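Rd1NTF2_04 (Synthetic construct, PDB 6W3G) is a de novo designed NTF2-like protein with no known natural function, probably made to explore pocket shapes within this fold. Local coordinates at residues V54-I57 and R58-D62. Numbering follows the deposited sequence.
Sequences VDWI and RHLVD
Leu60 reaches back one turn of helix 50-63 and sets its CD1 methyl over one face of the Trp56 indole. The methyl stands 3.7 Å from Trp56 CE2 and 28° off the normal of the five-membered ring, a CH-pi contact displaced toward the rim of the ring system. With CG anti to the backbone N (chi1 167°) and the ring turned by a chi2 of 67°, the indole presents a face to Leu60, while it also meets the ring of Tyr47. This is the tight side of the turn, an i to i+4 pair on a helix that packs against the curved sheet of the NTF2-like fold, Trp56 touching Val40 and Val42 of strand 38-42. With an alanine here instead of Leu60 the CD1 methyl is gone, and the indole would probably lose its CH-pi partner, a gap opening over that part of its face. Beneath the side chains, the backbone repeats the same spacing: Arg58 N donates to Val54 O at 2.9 Å, and Val61 N to Ile57 O at 3.0 Å. Contact is looser between the branches of Ile57 and Val61, whose CG2 atoms are 4.3 Å apart. The partly exposed Arg58 bends at chi2 and runs alongside Val54, its NH1 hydrogen-bonded to Ser27 OG at helix 27-33, though poor order leaves its fine placement uncertain. On the solvent side, the exposed Asp55 and His59 are joined through the backbone, His59 N donating to Asp55 O at 3.0 Å.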
loop_
_atom_site.group_PDB
_atom_site.type_symbol
_atom_site.label_atom_id
_atom_site.label_comp_id
_atom_site.label_asym_id
_atom_site.label_seq_id
_atom_site.Cartn_x
_atom_site.Cartn_y
_atom_site.Cartn_z
ATOM N N VAL A 54 -6.781 -6.522 -0.007
ATOM C CA VAL A 54 -7.930 -5.630 0.156
ATOM C C VAL A 54 -8.532 -5.775 1.544
ATOM O O VAL A 54 -8.855 -4.778 2.206
ATOM C CB VAL A 54 -8.968 -5.921 -0.946
ATOM C CG1 VAL A 54 -10.336 -5.407 -0.557
ATOM C CG2 VAL A 54 -8.513 -5.296 -2.240
ATOM N N ASP A 55 -8.675 -7.014 2.021
ATOM C CA ASP A 55 -9.234 -7.245 3.348
ATOM C C ASP A 55 -8.357 -6.614 4.419
ATOM O O ASP A 55 -8.859 -6.078 5.415
ATOM C CB ASP A 55 -9.380 -8.745 3.603
ATOM C CG ASP A 55 -10.510 -9.369 2.808
ATOM O OD1 ASP A 55 -11.201 -8.637 2.065
ATOM O OD2 ASP A 55 -10.708 -10.596 2.928
ATOM N N TRP A 56 -7.040 -6.685 4.238
ATOM C CA TRP A 56 -6.122 -6.064 5.179
ATOM C C TRP A 56 -6.369 -4.564 5.243
ATOM O O TRP A 56 -6.483 -3.987 6.331
ATOM C CB TRP A 56 -4.681 -6.374 4.773
ATOM C CG TRP A 56 -3.676 -5.532 5.476
ATOM C CD1 TRP A 56 -3.382 -5.551 6.805
ATOM C CD2 TRP A 56 -2.833 -4.539 4.889
ATOM N NE1 TRP A 56 -2.408 -4.624 7.084
ATOM C CE2 TRP A 56 -2.049 -3.994 5.924
ATOM C CE3 TRP A 56 -2.659 -4.061 3.584
ATOM C CZ2 TRP A 56 -1.111 -2.989 5.697
ATOM C CZ3 TRP A 56 -1.726 -3.064 3.362
ATOM C CH2 TRP A 56 -0.967 -2.536 4.413
ATOM N N ILE A 57 -6.508 -3.923 4.081
ATOM C CA ILE A 57 -6.744 -2.482 4.052
ATOM C C ILE A 57 -8.080 -2.152 4.703
ATOM O O ILE A 57 -8.188 -1.204 5.491
ATOM C CB ILE A 57 -6.685 -1.966 2.600
ATOM C CG1 ILE A 57 -5.290 -2.172 2.024
ATOM C CG2 ILE A 57 -7.086 -0.497 2.527
ATOM C CD1 ILE A 57 -5.200 -1.877 0.537
ATOM N N ARG A 58 -9.119 -2.929 4.395
ATOM C CA ARG A 58 -10.445 -2.637 4.929
ATOM C C ARG A 58 -10.486 -2.774 6.447
ATOM O O ARG A 58 -11.166 -1.997 7.125
ATOM C CB ARG A 58 -11.481 -3.550 4.269
ATOM C CG ARG A 58 -11.558 -3.384 2.762
ATOM C CD ARG A 58 -12.993 -3.398 2.250
ATOM N NE ARG A 58 -13.082 -2.859 0.892
ATOM C CZ ARG A 58 -13.193 -3.588 -0.219
ATOM N NH1 ARG A 58 -13.261 -2.980 -1.396
ATOM N NH2 ARG A 58 -13.244 -4.913 -0.164
ATOM N N HIS A 59 -9.754 -3.741 7.005
ATOM C CA HIS A 59 -9.677 -3.849 8.457
ATOM C C HIS A 59 -9.090 -2.583 9.076
ATOM O O HIS A 59 -9.579 -2.101 10.103
ATOM C CB HIS A 59 -8.844 -5.065 8.864
ATOM C CG HIS A 59 -8.281 -4.973 10.250
ATOM N ND1 HIS A 59 -7.077 -4.355 10.524
ATOM C CD2 HIS A 59 -8.759 -5.406 11.440
ATOM C CE1 HIS A 59 -6.838 -4.417 11.821
ATOM N NE2 HIS A 59 -7.842 -5.050 12.400
ATOM N N LEU A 60 -8.025 -2.040 8.477
ATOM C CA LEU A 60 -7.447 -0.792 8.976
ATOM C C LEU A 60 -8.457 0.339 8.914
ATOM O O LEU A 60 -8.633 1.098 9.881
ATOM C CB LEU A 60 -6.212 -0.423 8.153
ATOM C CG LEU A 60 -5.072 -1.434 8.204
ATOM C CD1 LEU A 60 -4.018 -1.077 7.167
ATOM C CD2 LEU A 60 -4.478 -1.464 9.602
ATOM N N VAL A 61 -9.121 0.487 7.764
ATOM C CA VAL A 61 -10.078 1.571 7.579
ATOM C C VAL A 61 -11.164 1.512 8.640
ATOM O O VAL A 61 -11.597 2.541 9.171
ATOM C CB VAL A 61 -10.663 1.499 6.157
ATOM C CG1 VAL A 61 -11.860 2.410 6.020
ATOM C CG2 VAL A 61 -9.593 1.839 5.136
ATOM N N ASP A 62 -11.624 0.308 8.973
ATOM C CA ASP A 62 -12.714 0.172 9.924
ATOM C C ASP A 62 -12.276 0.482 11.353
ATOM O O ASP A 62 -13.118 0.833 12.186
ATOM C CB ASP A 62 -13.296 -1.251 9.869
ATOM C CG ASP A 62 -13.950 -1.578 8.537
ATOM O OD1 ASP A 62 -14.346 -0.646 7.811
ATOM O OD2 ASP A 62 -14.082 -2.786 8.222
#